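Local coordinates for SusD superfamily protein (Parabacteroides distasonis, PDB 3OTN) that probably binds carbohydrate or another nutrient at the bacterial outer membrane, as a member of the SusD family, at residues T44-E49 with G283-T288; G53-E58 with L418-K423; L221-S226 with T361-M366; A214-R219 with A368-N373; M121-Y126 with I165-E170. All blocks are in the same frame, centred on the assembly; numbering follows the deposited sequence. Where two conformers were deposited one is given.

Contact 1: T44-E49 with G283-T288; sequences TILLLE and GSLIPT
Leu46 and Leu285 run antiparallel alongside one another as side chains, so that Leu46 CD2 lies along the stem of Leu285, against its CB and CD1. That methyl does most of the work on its side: it is 3.9 Å from Leu285 CB and also reaches the backbone at Ser284 O, 3.7 Å away. Its twin branch, Leu46 CD1, turns toward Ser284 CB at 4.1 Å. Leu285 carries CG anti to its backbone N (chi1 -161°), which drives both methyls across to segment 44-49. There it crosses Glu49 at about a right angle, with Leu285 CD1 on Glu49 CB at 3.6 Å and Leu285 CD2 beside Glu49 CG at 3.9 Å. A glutamate suits this place because its methylenes serve as apolar surface, while the chain, bent at chi2, carries the carboxylate off to the backbone N of Asn422. The branched leucines supply the apolar surface where the two segments meet, and the compact Ser284 offers CB and its backbone O to Leu46. Its hydroxyl is bonded to Gly41 O and Asn59 ND2, so this buried polar atom is satisfied. Behind the helix-like turn of 44-49, Leu47 and Leu48 rest on Trp82 of helix 79-100; on the other side, Leu285 touches Ala55, and its neighbour Ile286 pairs through the backbone with Thr56 in a small antiparallel sheet of strands 55-56 and 286-287.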
# COMPACT_ATOMS: atom_id res chain seq x y z
N THR A 44 3.51 -10.68 -0.30
CA THR A 44 2.75 -9.93 -1.29
C THR A 44 3.23 -8.48 -1.46
O THR A 44 3.13 -7.92 -2.57
CB THR A 44 1.23 -9.95 -0.99
OG1 THR A 44 1.03 -9.62 0.40
CG2 THR A 44 0.62 -11.30 -1.32
N ILE A 45 3.75 -7.87 -0.39
CA ILE A 45 4.23 -6.49 -0.47
C ILE A 45 5.38 -6.29 -1.45
O ILE A 45 5.58 -5.17 -1.94
CB ILE A 45 4.65 -5.87 0.89
CG1 ILE A 45 5.94 -6.49 1.46
CG2 ILE A 45 3.47 -5.89 1.88
CD1 ILE A 45 6.40 -5.78 2.76
N LEU A 46 6.11 -7.36 -1.74
CA LEU A 46 7.26 -7.26 -2.63
C LEU A 46 6.88 -6.94 -4.06
O LEU A 46 7.70 -6.30 -4.75
CB LEU A 46 8.13 -8.52 -2.58
CG LEU A 46 8.76 -8.94 -1.26
CD1 LEU A 46 9.42 -10.28 -1.39
CD2 LEU A 46 9.76 -7.89 -0.70
N LEU A 47 5.70 -7.37 -4.52
CA LEU A 47 5.25 -7.12 -5.90
C LEU A 47 5.27 -5.64 -6.23
O LEU A 47 5.65 -5.25 -7.34
CB LEU A 47 3.82 -7.65 -6.15
CG LEU A 47 3.27 -7.54 -7.60
CD1 LEU A 47 4.11 -8.36 -8.60
CD2 LEU A 47 1.79 -7.97 -7.71
N LEU A 48 4.84 -4.84 -5.26
CA LEU A 48 4.71 -3.39 -5.42
C LEU A 48 5.98 -2.62 -5.11
O LEU A 48 6.00 -1.41 -5.27
CB LEU A 48 3.55 -2.88 -4.57
CG LEU A 48 2.18 -3.56 -4.76
CD1 LEU A 48 1.17 -2.96 -3.80
CD2 LEU A 48 1.68 -3.46 -6.19
N GLU A 49 7.03 -3.30 -4.66
CA GLU A 49 8.34 -2.67 -4.45
C GLU A 49 9.39 -3.08 -5.44
O GLU A 49 10.38 -2.34 -5.64
CB GLU A 49 8.83 -2.95 -3.03
CG GLU A 49 7.86 -2.43 -1.92
CD GLU A 49 7.65 -0.92 -1.97
OE1 GLU A 49 8.58 -0.16 -2.35
OE2 GLU A 49 6.54 -0.47 -1.62
N GLY A 283 16.16 -10.59 4.44
CA GLY A 283 16.87 -9.68 3.56
C GLY A 283 16.26 -9.58 2.16
O GLY A 283 17.00 -9.38 1.21
N SER A 284 14.94 -9.70 2.06
CA SER A 284 14.20 -9.72 0.76
C SER A 284 13.89 -8.34 0.17
O SER A 284 13.48 -8.24 -1.01
CB SER A 284 12.83 -10.39 0.91
OG SER A 284 12.89 -11.66 1.45
N LEU A 285 13.96 -7.30 1.00
CA LEU A 285 13.71 -5.93 0.54
C LEU A 285 14.77 -5.00 1.14
O LEU A 285 14.82 -4.75 2.36
CB LEU A 285 12.30 -5.46 0.88
CG LEU A 285 11.78 -4.26 0.07
CD1 LEU A 285 11.68 -4.56 -1.44
CD2 LEU A 285 10.40 -3.86 0.61
N ILE A 286 15.67 -4.56 0.27
CA ILE A 286 16.85 -3.83 0.63
C ILE A 286 16.78 -2.53 -0.17
O ILE A 286 16.57 -2.60 -1.38
CB ILE A 286 18.08 -4.64 0.19
CG1 ILE A 286 18.04 -6.07 0.75
CG2 ILE A 286 19.42 -3.92 0.60
CD1 ILE A 286 17.99 -6.14 2.28
N PRO A 287 16.97 -1.35 0.48
CA PRO A 287 16.92 -0.11 -0.29
C PRO A 287 18.19 0.03 -1.13
O PRO A 287 19.23 -0.48 -0.75
CB PRO A 287 16.87 0.95 0.79
CG PRO A 287 17.71 0.36 1.92
CD PRO A 287 17.51 -1.13 1.83
N THR A 288 18.09 0.73 -2.26
CA THR A 288 19.28 1.00 -3.04
C THR A 288 20.07 2.12 -2.37
O THR A 288 19.50 3.06 -1.80
CB THR A 288 18.98 1.40 -4.48
OG1 THR A 288 18.20 2.60 -4.49
CG2 THR A 288 18.29 0.30 -5.21

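Contact 2: G53-E58 with L418-K423; sequences GKATSE and LCYENK
Tyr420 reaches from a type II beta turn, Leu418 to Glu421, to the backbone of Lys54 just ahead of strand 55-56. The residue takes the third position of the turn with a positive phi of 67°, an unusual conformation for a tyrosine, and its side chain then spans the gap between the two segments. CB and CG make no contact with 53-58; CG, standing anti to the carbonyl carbon, directs the ring toward it. Further out, CE1 is the first ring atom to touch, 4.2 Å from Ala55 CB and 3.6 Å from Lys54 O. The small alanine lets the ring pass close to the strand. Lys54 O lies at the ring edge, in its plane and on the CE1 side, where a phenol proton held in plane by conjugation can point. The hydroxyl completes the path: Tyr420 OH donates to Lys54 O at 2.7 Å. It comes in bent from the carbonyl direction, 146° at the oxygen, and somewhat out of the carbonyl plane. Around the ring, Glu49 and Pro287 supply further cover. Lys54 itself offers its backbone here, for its flexible chain, bent at chi2, leads the ammonium away to Arg435 O and a salt bridge with Asp437. Of that side chain the part beside the phenol is Lys54 CB, 3.9 Å from Tyr420 OH.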
# COMPACT_ATOMS: atom_id res chain seq x y z
N GLY A 53 12.67 0.16 -8.92
CA GLY A 53 14.09 0.42 -9.08
C GLY A 53 14.80 0.99 -7.85
O GLY A 53 15.99 1.33 -7.91
N LYS A 54 14.08 1.06 -6.72
CA LYS A 54 14.61 1.58 -5.46
C LYS A 54 14.81 0.50 -4.39
O LYS A 54 15.15 0.82 -3.24
CB LYS A 54 13.66 2.62 -4.86
CG LYS A 54 13.07 3.64 -5.79
CD LYS A 54 14.05 4.54 -6.39
CE LYS A 54 13.35 5.73 -7.05
NZ LYS A 54 14.19 6.23 -8.17
N ALA A 55 14.60 -0.76 -4.75
CA ALA A 55 14.79 -1.87 -3.84
C ALA A 55 15.41 -3.03 -4.58
O ALA A 55 15.14 -3.25 -5.77
CB ALA A 55 13.44 -2.31 -3.25
N THR A 56 16.26 -3.77 -3.88
CA THR A 56 16.80 -5.04 -4.34
C THR A 56 16.56 -6.11 -3.24
O THR A 56 15.77 -5.88 -2.28
CB THR A 56 18.29 -4.91 -4.67
OG1 THR A 56 19.01 -4.62 -3.47
CG2 THR A 56 18.50 -3.74 -5.60
N SER A 57 17.18 -7.26 -3.42
CA SER A 57 17.06 -8.39 -2.52
C SER A 57 18.44 -8.98 -2.30
O SER A 57 19.26 -8.95 -3.21
CB SER A 57 16.14 -9.44 -3.14
OG SER A 57 15.97 -10.55 -2.26
N GLU A 58 18.72 -9.44 -1.08
CA GLU A 58 19.86 -10.34 -0.80
C GLU A 58 19.40 -11.83 -0.84
O GLU A 58 20.20 -12.73 -0.64
CB GLU A 58 20.42 -10.07 0.59
CG GLU A 58 21.00 -8.74 0.80
CD GLU A 58 21.42 -8.46 2.24
OE1 GLU A 58 20.82 -8.98 3.22
OE2 GLU A 58 22.37 -7.68 2.40
N LEU A 418 6.88 8.40 2.20
CA LEU A 418 6.13 7.15 2.07
C LEU A 418 6.90 5.96 1.48
O LEU A 418 6.30 4.96 1.09
CB LEU A 418 4.86 7.41 1.26
CG LEU A 418 4.06 8.66 1.70
CD1 LEU A 418 2.87 8.87 0.77
CD2 LEU A 418 3.60 8.49 3.16
N CYS A 419 8.23 6.04 1.40
CA CYS A 419 8.98 4.96 0.77
C CYS A 419 8.75 3.61 1.45
O CYS A 419 8.70 3.54 2.67
CB CYS A 419 10.48 5.26 0.76
SG CYS A 419 11.20 5.72 2.39
N TYR A 420 8.67 2.57 0.62
CA TYR A 420 8.57 1.19 1.04
C TYR A 420 7.26 0.87 1.74
O TYR A 420 7.20 -0.12 2.48
CB TYR A 420 9.80 0.76 1.86
CG TYR A 420 11.09 1.13 1.11
CD1 TYR A 420 11.36 0.60 -0.14
CD2 TYR A 420 11.98 2.05 1.63
CE1 TYR A 420 12.51 0.95 -0.85
CE2 TYR A 420 13.13 2.43 0.92
CZ TYR A 420 13.38 1.87 -0.32
OH TYR A 420 14.51 2.20 -1.05
N GLU A 421 6.24 1.69 1.49
CA GLU A 421 4.88 1.52 2.05
C GLU A 421 3.86 1.13 0.98
O GLU A 421 2.65 1.28 1.19
CB GLU A 421 4.42 2.82 2.73
CG GLU A 421 5.18 3.22 3.97
CD GLU A 421 4.69 4.58 4.58
OE1 GLU A 421 3.49 4.78 4.75
OE2 GLU A 421 5.55 5.43 4.88
N ASN A 422 4.33 0.61 -0.15
CA ASN A 422 3.47 0.14 -1.24
C ASN A 422 2.66 1.26 -1.87
O ASN A 422 1.49 1.07 -2.25
CB ASN A 422 2.56 -1.05 -0.76
CG ASN A 422 3.25 -2.44 -0.79
OD1 ASN A 422 2.57 -3.45 -0.61
ND2 ASN A 422 4.57 -2.50 -0.96
N LYS A 423 3.25 2.46 -1.97
CA LYS A 423 2.58 3.62 -2.62
C LYS A 423 3.27 4.10 -3.89
O LYS A 423 2.61 4.61 -4.80
CB LYS A 423 2.54 4.83 -1.65
CG LYS A 423 1.83 4.59 -0.35
CD LYS A 423 0.37 4.26 -0.55
CE LYS A 423 -0.29 3.87 0.78
NZ LYS A 423 -1.73 4.01 0.63

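Contact 3: L221-S226 with T361-M366; sequences LEVIKS and TDVLLM
Ile224 and Leu364 meet without any flat group between them: no ring, amide or carboxylate offers a face or an edge across this contact, and branched aliphatic carbons make all of it. This is apolar helix-helix packing between helices 210-225 and 360-375, in keeping with the TPR clan to which the SusD family belongs. Leu364 presents one methyl, CD2, to the stem and the end of the isoleucine. It lies 3.5 Å from Ile224 CG1, tighter than usual for two carbons, and 3.7 Å from Ile224 CD1. The two side chains cross obliquely. With CG1 anti to its carbonyl carbon (chi1 -66°), Ile224 swings its longer branch toward helix 360-375 although its CB does not aim there. One residue back, the short, stiff valines Val223 and Val363 meet across a CA separation of 7.9 Å by a single methyl contact, Val363 CG1 to Val223 CB at 4.1 Å. Near the C-terminal part of segment 221-226, Ser226 OG turns back to donate to Val223 O at 2.7 Å, and it also pairs with Glu228 N. Around this patch, Leu364 continues onto Leu231 and onto Ile385 of helix 380-392, while Val363 touches Ala192 of helix 187-202. Since the two segments share neither charge nor hydrogen bond, their direct attraction is probably dispersion and burial of hydrocarbon, which depends on shape fit and gives little directional preference.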
# COMPACT_ATOMS: atom_id res chain seq x y z
N LEU A 221 -9.76 16.73 1.87
CA LEU A 221 -10.03 17.92 2.69
C LEU A 221 -11.00 17.60 3.82
O LEU A 221 -10.80 18.07 4.94
CB LEU A 221 -10.59 19.08 1.87
CG LEU A 221 -10.64 20.44 2.56
CD1 LEU A 221 -9.29 20.85 3.07
CD2 LEU A 221 -11.16 21.49 1.59
N GLU A 222 -12.02 16.78 3.54
CA GLU A 222 -12.96 16.33 4.59
C GLU A 222 -12.20 15.63 5.72
O GLU A 222 -12.48 15.88 6.90
CB GLU A 222 -14.10 15.45 4.01
CG GLU A 222 -15.20 16.28 3.27
CD GLU A 222 -16.16 15.46 2.37
OE1 GLU A 222 -16.06 14.23 2.29
OE2 GLU A 222 -17.04 16.06 1.71
N VAL A 223 -11.24 14.76 5.37
CA VAL A 223 -10.44 14.07 6.39
C VAL A 223 -9.64 15.06 7.24
O VAL A 223 -9.57 14.91 8.46
CB VAL A 223 -9.49 12.98 5.77
CG1 VAL A 223 -8.63 12.30 6.87
CG2 VAL A 223 -10.30 11.91 5.03
N ILE A 224 -9.03 16.04 6.60
CA ILE A 224 -8.29 17.11 7.29
C ILE A 224 -9.22 17.87 8.25
O ILE A 224 -8.92 18.01 9.43
CB ILE A 224 -7.63 18.10 6.29
CG1 ILE A 224 -6.54 17.40 5.49
CG2 ILE A 224 -7.02 19.34 7.02
CD1 ILE A 224 -6.00 18.24 4.28
N LYS A 225 -10.35 18.34 7.73
CA LYS A 225 -11.31 19.15 8.52
C LYS A 225 -11.97 18.38 9.66
O LYS A 225 -12.43 18.99 10.61
CB LYS A 225 -12.41 19.74 7.63
CG LYS A 225 -11.94 20.83 6.62
CD LYS A 225 -11.22 22.00 7.27
CE LYS A 225 -10.95 23.09 6.23
NZ LYS A 225 -9.98 24.08 6.77
N SER A 226 -12.02 17.06 9.56
CA SER A 226 -12.57 16.22 10.62
C SER A 226 -11.83 16.32 11.95
O SER A 226 -12.44 16.10 12.98
CB SER A 226 -12.61 14.75 10.20
OG SER A 226 -11.32 14.14 10.31
N THR A 361 -0.53 11.05 6.62
CA THR A 361 0.50 11.71 5.76
C THR A 361 0.21 11.56 4.26
O THR A 361 0.30 12.53 3.50
CB THR A 361 1.95 11.28 6.08
OG1 THR A 361 2.28 11.69 7.41
CG2 THR A 361 2.97 11.91 5.09
N ASP A 362 -0.18 10.35 3.85
CA ASP A 362 -0.55 10.03 2.47
C ASP A 362 -1.75 10.88 2.05
O ASP A 362 -1.75 11.49 1.00
CB ASP A 362 -0.91 8.54 2.40
CG ASP A 362 -1.09 7.99 0.97
OD1 ASP A 362 -0.96 8.71 -0.08
OD2 ASP A 362 -1.36 6.76 0.91
N VAL A 363 -2.74 10.98 2.94
CA VAL A 363 -3.95 11.74 2.62
C VAL A 363 -3.61 13.23 2.43
O VAL A 363 -4.12 13.85 1.51
CB VAL A 363 -5.06 11.55 3.64
CG1 VAL A 363 -6.26 12.48 3.31
CG2 VAL A 363 -5.50 10.09 3.68
N LEU A 364 -2.79 13.80 3.31
CA LEU A 364 -2.33 15.19 3.17
C LEU A 364 -1.62 15.45 1.81
O LEU A 364 -1.91 16.43 1.11
CB LEU A 364 -1.39 15.56 4.31
CG LEU A 364 -1.92 15.56 5.75
CD1 LEU A 364 -0.92 16.21 6.71
CD2 LEU A 364 -3.26 16.27 5.81
N LEU A 365 -0.71 14.56 1.44
CA LEU A 365 -0.00 14.72 0.17
C LEU A 365 -0.95 14.48 -1.01
O LEU A 365 -0.80 15.12 -2.04
CB LEU A 365 1.21 13.80 0.12
CG LEU A 365 2.32 14.19 1.11
CD1 LEU A 365 3.33 13.04 1.22
CD2 LEU A 365 3.02 15.46 0.62
N MSE A 366 -1.93 13.58 -0.89
CA MSE A 366 -2.98 13.43 -1.91
C MSE A 366 -3.81 14.69 -2.05
O MSE A 366 -4.15 15.05 -3.17
CB MSE A 366 -3.88 12.22 -1.64
CG MSE A 366 -3.19 10.89 -1.87
SE MSE A 366 -4.50 9.46 -1.99
CE MSE A 366 -5.18 9.48 -0.20

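Contact 4: A214-R219 with A368-N373; sequences AESAKR and AEAQVN
Beside Ala370, which packs on Ala217 of the facing helix, the carbonyl oxygen Glu369 O is gripped twice from within its own helix. Asn373 N gives the regular helical bond at 3.1 Å, and Asn373 ND2 adds a second at 3.0 Å from the opposite face of the carbonyl, well above its plane. On the other helix Glu215 OE1 centres a salt-bridge network, met by Lys218 NZ and Arg219 NH1 from one face. Across the contact the touching groups are small. Ala370 CB lies 3.9 Å from Ala217 CB and 3.7 Å from Ser216 OG. Alanines suit an antiparallel helix pair this close: the axes approach to 8.1 Å and cross at -140°, in keeping with the TPR-like helical architecture of the SusD family. Ser216 holds OG anti to its backbone N (chi1 178°), where it both touches Ala370 CB and bonds to Ala195 O. Gln371 sends its amide away to Ser382 and Thr377; its backbone N is the atom closest to Ala217 CB, at 4.3 Å.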
# COMPACT_ATOMS: atom_id res chain seq x y z
N ALA A 214 -10.57 17.60 -8.60
CA ALA A 214 -11.38 18.36 -7.65
C ALA A 214 -12.23 17.42 -6.79
O ALA A 214 -12.37 17.65 -5.58
CB ALA A 214 -12.25 19.36 -8.37
N GLU A 215 -12.78 16.35 -7.37
CA GLU A 215 -13.54 15.37 -6.57
C GLU A 215 -12.64 14.71 -5.52
O GLU A 215 -13.07 14.47 -4.39
CB GLU A 215 -14.21 14.32 -7.45
CG GLU A 215 -15.33 14.88 -8.31
CD GLU A 215 -16.44 15.51 -7.49
OE1 GLU A 215 -16.94 14.84 -6.55
OE2 GLU A 215 -16.84 16.65 -7.82
N SER A 216 -11.38 14.43 -5.89
CA SER A 216 -10.38 13.85 -4.96
C SER A 216 -10.12 14.79 -3.79
O SER A 216 -10.26 14.38 -2.62
CB SER A 216 -9.03 13.56 -5.66
OG SER A 216 -8.04 13.05 -4.76
N ALA A 217 -9.74 16.02 -4.12
CA ALA A 217 -9.43 17.06 -3.14
C ALA A 217 -10.56 17.27 -2.10
O ALA A 217 -10.25 17.47 -0.93
CB ALA A 217 -9.06 18.41 -3.85
N LYS A 218 -11.83 17.16 -2.53
CA LYS A 218 -12.99 17.27 -1.64
C LYS A 218 -12.88 16.25 -0.49
O LYS A 218 -13.12 16.57 0.69
CB LYS A 218 -14.30 17.04 -2.43
CG LYS A 218 -15.59 17.43 -1.71
CD LYS A 218 -16.88 16.84 -2.36
CE LYS A 218 -17.22 17.43 -3.74
NZ LYS A 218 -18.42 16.78 -4.42
N ARG A 219 -12.55 15.01 -0.86
CA ARG A 219 -12.51 13.92 0.12
C ARG A 219 -11.36 14.02 1.09
O ARG A 219 -11.56 13.84 2.28
CB ARG A 219 -12.51 12.54 -0.54
CG ARG A 219 -13.90 12.02 -0.89
CD ARG A 219 -14.65 12.90 -1.78
NE ARG A 219 -15.97 12.42 -2.11
CZ ARG A 219 -16.65 12.79 -3.19
NH1 ARG A 219 -16.13 13.65 -4.07
NH2 ARG A 219 -17.87 12.32 -3.39
N ALA A 368 -2.66 17.88 -1.40
CA ALA A 368 -1.75 18.83 -2.09
C ALA A 368 -1.67 18.52 -3.59
O ALA A 368 -1.71 19.45 -4.41
CB ALA A 368 -0.34 18.83 -1.48
N GLU A 369 -1.55 17.25 -3.94
CA GLU A 369 -1.43 16.85 -5.34
C GLU A 369 -2.69 17.14 -6.13
O GLU A 369 -2.63 17.78 -7.17
CB GLU A 369 -1.00 15.38 -5.49
CG GLU A 369 -0.80 14.98 -6.96
CD GLU A 369 -0.12 13.62 -7.17
OE1 GLU A 369 0.22 12.96 -6.20
OE2 GLU A 369 0.11 13.25 -8.35
N ALA A 370 -3.83 16.69 -5.64
CA ALA A 370 -5.11 16.95 -6.29
C ALA A 370 -5.41 18.45 -6.42
O ALA A 370 -5.90 18.91 -7.47
CB ALA A 370 -6.26 16.25 -5.52
N GLN A 371 -5.14 19.19 -5.34
CA GLN A 371 -5.45 20.62 -5.27
C GLN A 371 -4.64 21.39 -6.31
O GLN A 371 -5.21 22.20 -7.07
CB GLN A 371 -5.22 21.19 -3.85
CG GLN A 371 -5.65 22.63 -3.68
CD GLN A 371 -4.53 23.62 -4.02
OE1 GLN A 371 -3.41 23.48 -3.55
NE2 GLN A 371 -4.85 24.63 -4.82
N VAL A 372 -3.33 21.15 -6.36
CA VAL A 372 -2.50 21.85 -7.32
C VAL A 372 -2.86 21.48 -8.78
O VAL A 372 -2.80 22.33 -9.66
CB VAL A 372 -0.98 21.71 -7.07
CG1 VAL A 372 -0.47 20.32 -7.44
CG2 VAL A 372 -0.25 22.78 -7.87
N ASN A 373 -3.24 20.24 -9.01
CA ASN A 373 -3.66 19.78 -10.33
C ASN A 373 -5.01 20.38 -10.73
O ASN A 373 -5.18 20.80 -11.86
CB ASN A 373 -3.70 18.23 -10.38
CG ASN A 373 -2.35 17.61 -10.78
OD1 ASN A 373 -1.90 17.79 -11.90
ND2 ASN A 373 -1.76 16.84 -9.89

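Contact 5: M121-Y126 with I165-E170; sequences MRALYY and IPDLLE. With EDO (1,2-ethanediol), chain R.
The segments 121-126 and 165-170 of helices 108-133 and 156-172 run roughly antiparallel, 147° between their directions and 8.6 Å between axes, and come together at Ala123 and Asp167, whose CA atoms are 6.2 Å apart. These helices follow each other in the chain, a pairing consistent with the TPR clan of this family. Arg122 and Asp167 form a side-on, bidentate salt bridge. Arg122 NE donates to Asp167 OD2 at 2.8 Å, almost perfectly straight and onto the syn lone pair, while Arg122 NH2 reaches Asp167 OD1 at 2.9 Å, also on the syn side. The guanidinium and carboxylate planes differ by just 14°. Arg122 gets there with CG anti to its backbone N and a bend at chi3 (68°), a long reach with Arg122 CG at the edge of the Tyr126 ring, in its plane; the short, stiff aspartate needs no such detour. Beside this polar pair, the small Ala123 permits close approach, with Ala123 CB 3.6 Å from Leu168 CG. The third nitrogen, Arg122 NH1, bonds to Asn94 OD1 and, at 2.9 Å, to O2 of an ethanediol probably left from the crystallisation liquor. Every guanidinium nitrogen is thus engaged, which fixes the rotation of the group. Such a paired, in-plane bridge probably stabilises the negative charge of the buried aspartate and adds a directional polar contact beside the Ala123-Leu168 packing.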
# COMPACT_ATOMS: atom_id res chain seq x y z
N MSE A 121 -14.99 -2.44 1.19
CA MSE A 121 -14.00 -3.50 0.98
C MSE A 121 -13.97 -3.98 -0.47
O MSE A 121 -12.90 -4.30 -1.00
CB MSE A 121 -14.26 -4.70 1.93
CG MSE A 121 -12.97 -5.32 2.44
SE MSE A 121 -12.02 -4.21 3.67
CE MSE A 121 -13.22 -4.57 5.12
N ARG A 122 -15.14 -4.09 -1.07
CA ARG A 122 -15.24 -4.53 -2.43
C ARG A 122 -14.52 -3.53 -3.32
O ARG A 122 -13.75 -3.92 -4.19
CB ARG A 122 -16.70 -4.74 -2.84
CG ARG A 122 -16.79 -5.18 -4.27
CD ARG A 122 -18.12 -5.70 -4.64
NE ARG A 122 -19.14 -4.68 -4.66
CZ ARG A 122 -20.43 -4.93 -4.79
NH1 ARG A 122 -20.88 -6.18 -4.93
NH2 ARG A 122 -21.30 -3.92 -4.76
N ALA A 123 -14.77 -2.24 -3.11
CA ALA A 123 -14.08 -1.19 -3.81
C ALA A 123 -12.58 -1.28 -3.63
O ALA A 123 -11.84 -1.07 -4.59
CB ALA A 123 -14.58 0.21 -3.39
N LEU A 124 -12.13 -1.56 -2.41
CA LEU A 124 -10.72 -1.68 -2.08
C LEU A 124 -10.03 -2.82 -2.86
O LEU A 124 -8.98 -2.62 -3.50
CB LEU A 124 -10.52 -1.85 -0.56
CG LEU A 124 -9.07 -1.91 -0.02
CD1 LEU A 124 -8.34 -0.59 -0.24
CD2 LEU A 124 -9.02 -2.38 1.41
N TYR A 125 -10.64 -4.00 -2.84
CA TYR A 125 -10.08 -5.16 -3.53
C TYR A 125 -9.96 -4.88 -5.04
O TYR A 125 -8.91 -5.17 -5.64
CB TYR A 125 -10.92 -6.41 -3.31
CG TYR A 125 -10.86 -6.96 -1.89
CD1 TYR A 125 -9.64 -7.26 -1.28
CD2 TYR A 125 -12.01 -7.27 -1.20
CE1 TYR A 125 -9.57 -7.77 -0.02
CE2 TYR A 125 -11.95 -7.78 0.08
CZ TYR A 125 -10.73 -8.02 0.66
OH TYR A 125 -10.67 -8.54 1.92
N TYR A 126 -11.02 -4.32 -5.63
CA TYR A 126 -11.04 -4.00 -7.04
C TYR A 126 -10.05 -2.91 -7.42
O TYR A 126 -9.44 -2.98 -8.48
CB TYR A 126 -12.44 -3.61 -7.53
CG TYR A 126 -13.25 -4.79 -7.99
CD1 TYR A 126 -12.87 -5.50 -9.14
CD2 TYR A 126 -14.36 -5.20 -7.29
CE1 TYR A 126 -13.62 -6.59 -9.57
CE2 TYR A 126 -15.13 -6.26 -7.72
CZ TYR A 126 -14.75 -6.99 -8.83
OH TYR A 126 -15.52 -8.08 -9.23
N ILE A 165 -16.46 3.26 -7.77
CA ILE A 165 -16.99 4.58 -7.43
C ILE A 165 -18.39 4.49 -6.81
O ILE A 165 -18.61 5.07 -5.73
CB ILE A 165 -16.87 5.57 -8.59
CG1 ILE A 165 -15.38 5.87 -8.84
CG2 ILE A 165 -17.67 6.85 -8.32
CD1 ILE A 165 -15.10 6.55 -10.23
N PRO A 166 -19.32 3.75 -7.45
CA PRO A 166 -20.64 3.67 -6.80
C PRO A 166 -20.62 3.06 -5.40
O PRO A 166 -21.35 3.51 -4.53
CB PRO A 166 -21.47 2.81 -7.77
CG PRO A 166 -20.80 2.94 -9.08
CD PRO A 166 -19.32 3.13 -8.79
N ASP A 167 -19.78 2.05 -5.17
CA ASP A 167 -19.65 1.45 -3.81
C ASP A 167 -19.24 2.52 -2.81
O ASP A 167 -19.82 2.65 -1.73
CB ASP A 167 -18.60 0.30 -3.80
CG ASP A 167 -19.15 -1.05 -4.31
OD1 ASP A 167 -20.36 -1.17 -4.64
OD2 ASP A 167 -18.35 -2.02 -4.37
N LEU A 168 -18.23 3.31 -3.18
CA LEU A 168 -17.67 4.29 -2.27
C LEU A 168 -18.65 5.46 -2.08
O LEU A 168 -18.79 5.96 -0.97
CB LEU A 168 -16.31 4.76 -2.75
CG LEU A 168 -15.22 3.69 -2.52
CD1 LEU A 168 -13.89 4.01 -3.17
CD2 LEU A 168 -15.00 3.42 -1.03
N LEU A 169 -19.36 5.85 -3.13
CA LEU A 169 -20.30 6.97 -3.02
C LEU A 169 -21.48 6.57 -2.12
O LEU A 169 -22.02 7.41 -1.38
CB LEU A 169 -20.80 7.43 -4.38
CG LEU A 169 -19.78 8.11 -5.30
CD1 LEU A 169 -20.45 8.35 -6.68
CD2 LEU A 169 -19.21 9.42 -4.71
N GLU A 170 -21.89 5.31 -2.20
CA GLU A 170 -22.94 4.82 -1.30
C GLU A 170 -22.39 4.73 0.13
O GLU A 170 -23.05 5.20 1.08
CB GLU A 170 -23.49 3.49 -1.78
CG GLU A 170 -24.21 3.63 -3.17
CD GLU A 170 -24.53 2.29 -3.84
OE1 GLU A 170 -24.30 1.21 -3.25
OE2 GLU A 170 -25.02 2.33 -4.99
C1 EDO R . -24.08 -8.51 -4.13
O1 EDO R . -24.76 -9.74 -4.33
C2 EDO R . -24.69 -7.44 -5.02
O2 EDO R . -23.72 -6.45 -5.35

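Overall arrangement
Contacts 1 and 2 lie 5 Å apart between centres and share the small sheet of strands 55-56 and 286-287; along the chain their segments alternate, so they lace early residues to later ones. Contacts 3 and 4, centres 10 Å apart, are successive parts of one pairing between helices 210-225 and 360-375, contact 3 lying within the span bounded by contact 4. A salt bridge from Lys423 to Asp362 ties contact 2 to contact 3. Contact 5, on helices 108-133 and 156-172, closes before contacts 3 and 4 open; it is about 28 Å from contact 1, centre to centre, and touches contact 4 where Arg219 packs on Leu169. Together they connect a loop-rich side with the helical scaffold.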